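Local coordinates for protein bifunctional dTDP-4-dehydrorhamnose 3,5-epimerase/dTDP-4-dehydrorhamnose reductase (Arabidopsis thaliana, PDB 4QQR) that converts dTDP-4-dehydro-6-deoxy-glucose, or its UDP counterpart, to the nucleotide-linked L-rhamnose by 3,5-epimerisation and NADPH-dependent 4-keto reduction, at residues Ile116-Ser121 against Pro137-Ser142; Gly217-Thr222 against Ala269-Thr274; Arg237-Pro242 against Phe289-Asn294. All blocks are in the same frame, centred on the assembly; numbering follows the deposited sequence.

Contact 1 of 3, residues Ile116-Ser121 against Pro137-Ser142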
loop_
_atom_site.group_PDB
_atom_site.type_symbol
_atom_site.label_atom_id
_atom_site.label_comp_id
_atom_site.label_asym_id
_atom_site.label_seq_id
_atom_site.Cartn_x
_atom_site.Cartn_y
_atom_site.Cartn_z
ATOM N N ILE A 116 9.115 11.883 3.253
ATOM C CA ILE A 116 9.280 10.799 2.313
ATOM C C ILE A 116 10.093 11.280 1.100
ATOM O O ILE A 116 10.150 10.644 0.048
ATOM C CB ILE A 116 7.920 10.292 1.883
ATOM C CG1 ILE A 116 7.067 11.461 1.396
ATOM C CG2 ILE A 116 7.262 9.589 3.042
ATOM C CD1 ILE A 116 5.832 11.024 0.641
ATOM N N PHE A 117 10.721 12.427 1.271
ATOM C CA PHE A 117 11.540 13.001 0.235
ATOM C C PHE A 117 12.940 13.234 0.790
ATOM O O PHE A 117 13.133 13.300 2.014
ATOM C CB PHE A 117 10.912 14.295 -0.267
ATOM C CG PHE A 117 9.795 14.088 -1.257
ATOM C CD1 PHE A 117 10.066 13.883 -2.607
ATOM C CD2 PHE A 117 8.471 14.102 -0.847
ATOM C CE1 PHE A 117 9.050 13.701 -3.524
ATOM C CE2 PHE A 117 7.443 13.912 -1.775
ATOM C CZ PHE A 117 7.744 13.710 -3.114
ATOM N N GLU A 118 13.924 13.346 -0.093
ATOM C CA GLU A 118 15.305 13.571 0.351
ATOM C C GLU A 118 16.121 14.413 -0.644
ATOM O O GLU A 118 15.962 14.272 -1.860
ATOM C CB GLU A 118 15.994 12.233 0.597
ATOM C CG GLU A 118 17.409 12.348 1.094
ATOM C CD GLU A 118 18.086 11.002 1.255
ATOM O OE1 GLU A 118 17.782 10.074 0.472
ATOM O OE2 GLU A 118 18.923 10.883 2.179
ATOM N N TYR A 119 16.973 15.293 -0.125
ATOM C CA TYR A 119 17.877 16.078 -0.967
ATOM C C TYR A 119 18.581 15.193 -2.012
ATOM O O TYR A 119 19.171 14.167 -1.669
ATOM C CB TYR A 119 18.911 16.824 -0.102
ATOM C CG TYR A 119 18.368 18.037 0.652
ATOM C CD1 TYR A 119 17.667 19.043 -0.011
ATOM C CD2 TYR A 119 18.558 18.168 2.022
ATOM C CE1 TYR A 119 17.169 20.147 0.674
ATOM C CE2 TYR A 119 18.062 19.261 2.719
ATOM C CZ TYR A 119 17.371 20.251 2.039
ATOM O OH TYR A 119 16.886 21.346 2.734
ATOM N N ASP A 120 18.481 15.584 -3.285
ATOM C CA ASP A 120 19.079 14.817 -4.383
ATOM C C ASP A 120 19.710 15.693 -5.476
ATOM O O ASP A 120 19.736 16.925 -5.361
ATOM C CB ASP A 120 18.059 13.845 -5.000
ATOM C CG ASP A 120 16.913 14.550 -5.728
ATOM O OD1 ASP A 120 15.978 13.842 -6.166
ATOM O OD2 ASP A 120 16.927 15.794 -5.871
ATOM N N SER A 121 20.192 15.045 -6.538
ATOM C CA SER A 121 20.818 15.732 -7.676
ATOM C C SER A 121 19.955 16.833 -8.317
ATOM O O SER A 121 20.479 17.773 -8.921
ATOM C CB SER A 121 21.185 14.722 -8.761
ATOM O OG SER A 121 20.286 14.831 -9.852
ATOM N N PRO A 137 8.061 10.343 -4.408
ATOM C CA PRO A 137 8.859 10.202 -3.184
ATOM C C PRO A 137 10.153 9.490 -3.493
ATOM O O PRO A 137 10.131 8.466 -4.182
ATOM C CB PRO A 137 7.976 9.331 -2.286
ATOM C CG PRO A 137 6.618 9.699 -2.688
ATOM C CD PRO A 137 6.676 9.900 -4.198
ATOM N N ASN A 138 11.262 10.043 -3.020
ATOM C CA ASN A 138 12.563 9.492 -3.353
ATOM C C ASN A 138 13.309 8.962 -2.128
ATOM O O ASN A 138 14.469 8.558 -2.229
ATOM C CB ASN A 138 13.401 10.551 -4.069
ATOM C CG ASN A 138 13.834 11.663 -3.146
ATOM O OD1 ASN A 138 13.088 12.074 -2.256
ATOM N ND2 ASN A 138 15.058 12.137 -3.328
ATOM N N PHE A 139 12.648 8.982 -0.973
ATOM C CA PHE A 139 13.279 8.562 0.277
ATOM C C PHE A 139 12.473 7.442 0.903
ATOM O O PHE A 139 11.676 7.668 1.802
ATOM C CB PHE A 139 13.361 9.736 1.255
ATOM C CG PHE A 139 14.115 9.424 2.524
ATOM C CD1 PHE A 139 15.497 9.235 2.500
ATOM C CD2 PHE A 139 13.447 9.344 3.745
ATOM C CE1 PHE A 139 16.197 8.958 3.670
ATOM C CE2 PHE A 139 14.141 9.071 4.922
ATOM C CZ PHE A 139 15.521 8.878 4.886
ATOM N N THR A 140 12.661 6.225 0.418
ATOM C CA THR A 140 11.787 5.140 0.826
ATOM C C THR A 140 12.564 3.868 1.087
ATOM O O THR A 140 12.114 2.775 0.742
ATOM C CB THR A 140 10.669 4.883 -0.214
ATOM O OG1 THR A 140 11.248 4.653 -1.507
ATOM C CG2 THR A 140 9.722 6.081 -0.285
ATOM N N GLY A 141 13.734 4.021 1.695
ATOM C CA GLY A 141 14.480 2.885 2.189
ATOM C C GLY A 141 13.720 2.283 3.351
ATOM O O GLY A 141 13.305 1.120 3.292
ATOM N N SER A 142 13.503 3.081 4.395
ATOM C CA SER A 142 12.905 2.574 5.632
ATOM C C SER A 142 11.416 2.208 5.487
ATOM O O SER A 142 10.702 2.755 4.638
ATOM C CB SER A 142 13.118 3.564 6.791
ATOM O OG SER A 142 12.063 4.518 6.885
#

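Contact 2 of 3, residues Gly217-Thr222 against Ala269-Thr274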
loop_
_atom_site.group_PDB
_atom_site.type_symbol
_atom_site.label_atom_id
_atom_site.label_comp_id
_atom_site.label_asym_id
_atom_site.label_seq_id
_atom_site.Cartn_x
_atom_site.Cartn_y
_atom_site.Cartn_z
ATOM N N GLY A 217 -6.581 16.666 -3.429
ATOM C CA GLY A 217 -5.266 16.390 -3.971
ATOM C C GLY A 217 -4.205 16.526 -2.889
ATOM O O GLY A 217 -4.507 16.548 -1.690
ATOM N N ILE A 218 -2.953 16.624 -3.316
ATOM C CA ILE A 218 -1.839 16.710 -2.391
ATOM C C ILE A 218 -1.433 18.171 -2.147
ATOM O O ILE A 218 -1.377 18.957 -3.086
ATOM C CB ILE A 218 -0.633 15.893 -2.918
ATOM C CG1 ILE A 218 -0.969 14.399 -2.909
ATOM C CG2 ILE A 218 0.618 16.157 -2.088
ATOM C CD1 ILE A 218 0.018 13.517 -3.691
ATOM N N TYR A 219 -1.185 18.539 -0.893
ATOM C CA TYR A 219 -0.541 19.817 -0.603
ATOM C C TYR A 219 0.661 19.602 0.299
ATOM O O TYR A 219 0.544 18.983 1.362
ATOM C CB TYR A 219 -1.486 20.803 0.085
ATOM C CG TYR A 219 -2.588 21.346 -0.781
ATOM C CD1 TYR A 219 -3.710 20.573 -1.064
ATOM C CD2 TYR A 219 -2.528 22.635 -1.305
ATOM C CE1 TYR A 219 -4.744 21.057 -1.853
ATOM C CE2 TYR A 219 -3.559 23.131 -2.102
ATOM C CZ TYR A 219 -4.668 22.328 -2.369
ATOM O OH TYR A 219 -5.718 22.769 -3.147
ATOM N N ASN A 220 1.813 20.096 -0.146
ATOM C CA ASN A 220 2.953 20.314 0.726
ATOM C C ASN A 220 2.450 21.249 1.818
ATOM O O ASN A 220 1.831 22.271 1.523
ATOM C CB ASN A 220 4.123 20.953 -0.048
ATOM C CG ASN A 220 4.901 19.948 -0.918
ATOM O OD1 ASN A 220 4.844 18.728 -0.720
ATOM N ND2 ASN A 220 5.652 20.475 -1.869
ATOM N N PHE A 221 2.683 20.888 3.075
ATOM C CA PHE A 221 2.021 21.560 4.200
ATOM C C PHE A 221 3.039 21.973 5.270
ATOM O O PHE A 221 2.862 21.732 6.463
ATOM C CB PHE A 221 0.905 20.664 4.792
ATOM C CG PHE A 221 -0.228 21.438 5.420
ATOM C CD1 PHE A 221 -0.999 22.296 4.660
ATOM C CD2 PHE A 221 -0.512 21.317 6.765
ATOM C CE1 PHE A 221 -2.027 23.015 5.221
ATOM C CE2 PHE A 221 -1.546 22.040 7.328
ATOM C CZ PHE A 221 -2.300 22.887 6.545
ATOM N N THR A 222 4.119 22.593 4.812
ATOM C CA THR A 222 5.141 23.136 5.679
ATOM C C THR A 222 5.163 24.599 5.317
ATOM O O THR A 222 4.653 24.970 4.268
ATOM C CB THR A 222 6.498 22.500 5.396
ATOM O OG1 THR A 222 6.692 22.389 3.980
ATOM C CG2 THR A 222 6.549 21.119 5.978
ATOM N N ALA A 269 6.515 25.333 -1.505
ATOM C CA ALA A 269 5.288 25.840 -0.890
ATOM C C ALA A 269 4.406 26.657 -1.838
ATOM O O ALA A 269 3.397 27.223 -1.413
ATOM C CB ALA A 269 5.605 26.644 0.380
ATOM N N THR A 270 4.779 26.705 -3.112
ATOM C CA THR A 270 4.045 27.473 -4.115
ATOM C C THR A 270 2.539 27.218 -4.101
ATOM O O THR A 270 1.738 28.159 -4.015
ATOM C CB THR A 270 4.600 27.197 -5.517
ATOM O OG1 THR A 270 5.988 27.543 -5.537
ATOM C CG2 THR A 270 3.858 27.997 -6.564
ATOM N N LYS A 271 2.159 25.949 -4.156
ATOM C CA LYS A 271 0.750 25.592 -4.203
ATOM C C LYS A 271 -0.034 26.030 -2.967
ATOM O O LYS A 271 -1.136 26.536 -3.102
ATOM C CB LYS A 271 0.578 24.095 -4.466
ATOM C CG LYS A 271 -0.860 23.620 -4.663
ATOM C CD LYS A 271 -0.854 22.124 -4.894
ATOM C CE LYS A 271 -2.227 21.559 -5.175
ATOM N NZ LYS A 271 -2.081 20.166 -5.721
ATOM N N LEU A 272 0.525 25.858 -1.771
ATOM C CA LEU A 272 -0.149 26.324 -0.547
ATOM C C LEU A 272 -0.204 27.852 -0.464
ATOM O O LEU A 272 -1.217 28.412 -0.032
ATOM C CB LEU A 272 0.520 25.772 0.720
ATOM C CG LEU A 272 -0.397 25.238 1.825
ATOM C CD1 LEU A 272 -0.064 25.823 3.180
ATOM C CD2 LEU A 272 -1.887 25.443 1.493
ATOM N N LYS A 273 0.876 28.519 -0.880
ATOM C CA LYS A 273 0.955 29.987 -0.824
ATOM C C LYS A 273 -0.006 30.659 -1.794
ATOM O O LYS A 273 -0.601 31.696 -1.487
ATOM C CB LYS A 273 2.373 30.472 -1.121
ATOM C CG LYS A 273 2.562 31.978 -0.943
ATOM C CD LYS A 273 3.296 32.266 0.360
ATOM C CE LYS A 273 3.534 33.746 0.563
ATOM N NZ LYS A 273 2.378 34.387 1.193
ATOM N N THR A 274 -0.134 30.068 -2.979
ATOM C CA THR A 274 -1.059 30.571 -3.979
ATOM C C THR A 274 -2.489 30.546 -3.444
ATOM O O THR A 274 -3.253 31.483 -3.665
ATOM C CB THR A 274 -0.943 29.771 -5.289
ATOM O OG1 THR A 274 0.301 30.097 -5.928
ATOM C CG2 THR A 274 -2.101 30.092 -6.222
#

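Contact 3 of 3, residues Arg237-Pro242 against Phe289-Asn294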
loop_
_atom_site.group_PDB
_atom_site.type_symbol
_atom_site.label_atom_id
_atom_site.label_comp_id
_atom_site.label_asym_id
_atom_site.label_seq_id
_atom_site.Cartn_x
_atom_site.Cartn_y
_atom_site.Cartn_z
ATOM N N ARG A 237 17.659 30.246 22.422
ATOM C CA ARG A 237 18.588 30.901 23.329
ATOM C C ARG A 237 18.227 32.348 23.594
ATOM O O ARG A 237 18.201 32.772 24.743
ATOM C CB ARG A 237 20.017 30.806 22.788
ATOM C CG ARG A 237 21.051 31.526 23.637
ATOM C CD ARG A 237 22.276 31.886 22.799
ATOM N NE ARG A 237 21.892 32.610 21.588
ATOM C CZ ARG A 237 22.590 32.601 20.455
ATOM N NH1 ARG A 237 23.715 31.903 20.370
ATOM N NH2 ARG A 237 22.158 33.291 19.400
ATOM N N ASP A 238 17.944 33.116 22.547
ATOM C CA ASP A 238 17.747 34.551 22.747
ATOM C C ASP A 238 16.349 34.851 23.228
ATOM O O ASP A 238 16.080 35.931 23.762
ATOM C CB ASP A 238 18.028 35.366 21.476
ATOM C CG ASP A 238 19.390 35.090 20.883
ATOM O OD1 ASP A 238 20.321 34.735 21.639
ATOM O OD2 ASP A 238 19.507 35.218 19.645
ATOM N N TYR A 239 15.448 33.904 23.028
ATOM C CA TYR A 239 14.075 34.145 23.432
ATOM C C TYR A 239 13.725 33.504 24.766
ATOM O O TYR A 239 13.086 34.136 25.609
ATOM C CB TYR A 239 13.084 33.731 22.344
ATOM C CG TYR A 239 12.995 34.712 21.192
ATOM C CD1 TYR A 239 13.859 34.618 20.110
ATOM C CD2 TYR A 239 12.045 35.729 21.186
ATOM C CE1 TYR A 239 13.780 35.510 19.054
ATOM C CE2 TYR A 239 11.957 36.623 20.129
ATOM C CZ TYR A 239 12.830 36.507 19.067
ATOM O OH TYR A 239 12.763 37.381 18.010
ATOM N N ILE A 240 14.140 32.263 24.979
ATOM C CA ILE A 240 13.676 31.589 26.178
ATOM C C ILE A 240 14.772 31.367 27.237
ATOM O O ILE A 240 14.553 31.620 28.420
ATOM C CB ILE A 240 12.825 30.302 25.854
ATOM C CG1 ILE A 240 13.603 29.022 26.155
ATOM C CG2 ILE A 240 12.271 30.334 24.421
ATOM C CD1 ILE A 240 13.302 28.403 27.538
ATOM N N ASP A 241 15.951 30.918 26.826
ATOM C CA ASP A 241 17.010 30.695 27.797
ATOM C C ASP A 241 18.363 31.147 27.253
ATOM O O ASP A 241 19.004 30.416 26.496
ATOM C CB ASP A 241 17.047 29.220 28.210
ATOM C CG ASP A 241 18.022 28.954 29.346
ATOM O OD1 ASP A 241 17.981 29.698 30.355
ATOM O OD2 ASP A 241 18.839 28.012 29.222
ATOM N N PRO A 242 18.791 32.370 27.635
ATOM C CA PRO A 242 20.066 32.960 27.189
ATOM C C PRO A 242 21.275 32.142 27.638
ATOM O O PRO A 242 22.353 32.225 27.029
ATOM C CB PRO A 242 20.059 34.342 27.847
ATOM C CG PRO A 242 18.605 34.658 28.037
ATOM C CD PRO A 242 17.982 33.337 28.402
ATOM N N PHE A 289 4.665 33.121 16.118
ATOM C CA PHE A 289 3.742 32.151 16.701
ATOM C C PHE A 289 4.343 31.379 17.846
ATOM O O PHE A 289 3.615 30.886 18.716
ATOM C CB PHE A 289 3.246 31.155 15.652
ATOM C CG PHE A 289 2.323 31.752 14.641
ATOM C CD1 PHE A 289 0.968 31.875 14.916
ATOM C CD2 PHE A 289 2.807 32.191 13.418
ATOM C CE1 PHE A 289 0.116 32.423 13.986
ATOM C CE2 PHE A 289 1.961 32.738 12.482
ATOM C CZ PHE A 289 0.618 32.856 12.756
ATOM N N VAL A 290 5.665 31.253 17.841
ATOM C CA VAL A 290 6.309 30.360 18.795
ATOM C C VAL A 290 7.134 31.102 19.839
ATOM O O VAL A 290 6.862 30.990 21.032
ATOM C CB VAL A 290 7.142 29.265 18.089
ATOM C CG1 VAL A 290 7.806 28.364 19.111
ATOM C CG2 VAL A 290 6.244 28.451 17.160
ATOM N N PHE A 291 8.112 31.881 19.388
ATOM C CA PHE A 291 9.086 32.496 20.291
ATOM C C PHE A 291 8.645 33.793 21.007
ATOM O O PHE A 291 8.838 33.922 22.217
ATOM C CB PHE A 291 10.415 32.691 19.567
ATOM C CG PHE A 291 11.097 31.398 19.198
ATOM C CD1 PHE A 291 11.573 30.547 20.186
ATOM C CD2 PHE A 291 11.273 31.037 17.868
ATOM C CE1 PHE A 291 12.207 29.358 19.850
ATOM C CE2 PHE A 291 11.912 29.847 17.534
ATOM C CZ PHE A 291 12.372 29.007 18.527
ATOM N N GLU A 292 8.071 34.749 20.276
ATOM C CA GLU A 292 7.597 35.995 20.898
ATOM C C GLU A 292 6.521 35.833 21.990
ATOM O O GLU A 292 6.588 36.513 23.014
ATOM C CB GLU A 292 7.148 37.025 19.856
ATOM C CG GLU A 292 8.280 37.851 19.290
ATOM C CD GLU A 292 7.802 38.840 18.240
ATOM O OE1 GLU A 292 6.583 38.837 17.955
ATOM O OE2 GLU A 292 8.635 39.610 17.695
ATOM N N PRO A 293 5.526 34.943 21.787
ATOM C CA PRO A 293 4.577 34.781 22.899
ATOM C C PRO A 293 5.079 33.774 23.940
ATOM O O PRO A 293 4.293 33.177 24.674
ATOM C CB PRO A 293 3.312 34.258 22.209
ATOM C CG PRO A 293 3.831 33.491 21.027
ATOM C CD PRO A 293 5.107 34.191 20.588
ATOM N N ASN A 294 6.391 33.591 23.994
ATOM C CA ASN A 294 7.001 32.766 25.018
ATOM C C ASN A 294 8.216 33.431 25.695
ATOM O O ASN A 294 9.002 32.753 26.355
ATOM C CB ASN A 294 7.374 31.399 24.435
ATOM C CG ASN A 294 6.270 30.372 24.607
ATOM O OD1 ASN A 294 5.194 30.682 25.117
ATOM N ND2 ASN A 294 6.530 29.144 24.184
HETATM O O HOH W 1 11.353 39.640 17.956
#

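Contact 1 of 3, residues Ile116-Ser121 against Pro137-Ser142
The Phe117 ring receives Pro137 over one face: the proline CA stands 3.8 Å from the ring centroid, displaced toward the rim, in a CH-pi contact. The Phe139 ring is met at its edge, near its plane, where Glu118 OE1 comes within 3.2 Å of CD1; the carboxylate is turned 73° against the ring. Both rings belong to the long connection between strand 107-113 and helix 143-155 of the Rossmann-type reductase fold, whose two ends lie against each other here without forming regular strands. With its CG anti to the carbonyl carbon (chi1 -80°), Phe117 lays its ring over Pro137, and Phe131 meets the same ring. Ile116 and Pro137 run side by side, CD1 against CG at 3.7 Å, and helix 143-155 covers both through Ser145, Ala149 and Glu152. The backbone joins in as well: Phe139 N donates to Ile116 O at 3.2 Å, with a weak bond from Asn138 N to the same oxygen. Asp120 turns its OD2 to the zinc-binding His123, outside this pairing. The amide of Asn138 grips the main chain of Glu118 at two points, which fixes its rotation: OD1 accepts from Glu118 N at 2.6 Å, while ND2 donates to Glu118 O at 2.7 Å, nearly straight at 172° and with the acceptor in the amide plane.

Contact 2 of 3, residues Gly217-Thr222 against Ala269-Thr274
This is a buried strand-to-helix contact at one margin of the parallel Rossmann sheet, where helix 270-274 crosses strand 217-220 almost perpendicularly (94°), the two short axes 7.5 Å apart. Lys271 spans the gap. Fully extended, with its CG opposite the backbone N across the CA-CB bond (chi1 -175°), the side chain passes over one face of Tyr219; CE rests 3.9 Å from the ring centroid, and NZ, 4.7 Å from that centroid and close to the ring normal, adds a cation-pi interaction. The ammonium then reaches Ile218 O at 3.0 Å, in the carbonyl plane. Replacing Lys271 with an alanine would probably leave Ile218 O without this donor and uncover the tyrosine face. Leu272 fills the neighbouring space: its CD2 meets Tyr219 CD2 at 4.0 Å, and its CD1 packs against Phe221 CD1 at 3.9 Å. Phe221 also touches Leu203, Ser207 and Met210 of helix 200-212, while Asn220 ND2 bonds to Phe131 O and Asp268 O. Tyr219 pairs through its backbone with Thr163 and Arg165 of strand 161-166, while Ile218 O is taken by Lys271 NZ, so that helix 270-274 lies at the outer edge of this parallel Rossmann sheet.

Contact 3 of 3, residues Arg237-Pro242 against Phe289-Asn294
Two helix C-termini meet here at the surface, helix 229-239 and helix 282-291, both in the C-terminal part of this RmlD-type reductase chain, after the last strand of the Rossmann sheet. Tyr239 and Phe291 carry the contact. Phe291 places its CB over one face of the tyrosine, 3.9 Å from the ring centroid and offset toward the rim, in a CH-pi contact; the closest approach is CB to Tyr239 CG, 3.7 Å. The two side chains cross at about a right angle, but the rings are only obliquely related, their centroids 5.7 Å apart and their planes at 32°, so the methylene rather than the phenyl ring covers the tyrosine. With CG anti to the carbonyl carbon (chi1 -66°), Phe291 leaves its CB over the tyrosine face and carries its ring on to Ile240, whose CG2 stands at the ring edge, 4.3 Å from Phe291 CD1. Phe291 also touches Leu286 of its own helix and Ile181 of helix 180-186, and Tyr239 touches Ile287. Glu292 runs alongside the tyrosine and points the same way, its CG 4.0 Å from Tyr239 CE2. No direct hydrogen bond joins the segments; a water does so instead, lying in the plane of the tyrosine ring at its edge, 2.7 Å from Tyr239 OH, and donating to Glu292 OE2 at the same distance. Asn294, by contrast, sends its ND2 to Ser172 O and tethers the chain beyond the second helix to a loop. The contact thus joins two helix ends in the C-terminal part of the chain, the part that in extended short-chain dehydrogenases of this kind generally carries substrate-binding elements.

Overall arrangement
Along the chain, contact 1 closes before the other two open, whereas contacts 2 and 3 interlock: strand 217-220 leads on to helix 229-239, and helix 270-275 to helix 282-291. Contacts 1 and 2 have centres about 19 Å apart and approach to about 6 Å at their nearest atoms, with Phe131 linking them: its ring meets Phe117 and its backbone O accepts from Asn220 ND2. Contact 3 lies farther out, its centre about 28 Å from that of contact 2 and about 33 Å from that of contact 1. The side chain of Asp120 is about 7 Å from a bound zinc ion. The Phe221 side chain is about 5 Å from that of Tyr111, which probably binds NADPH, placing contact 2 beside the likely cofactor site.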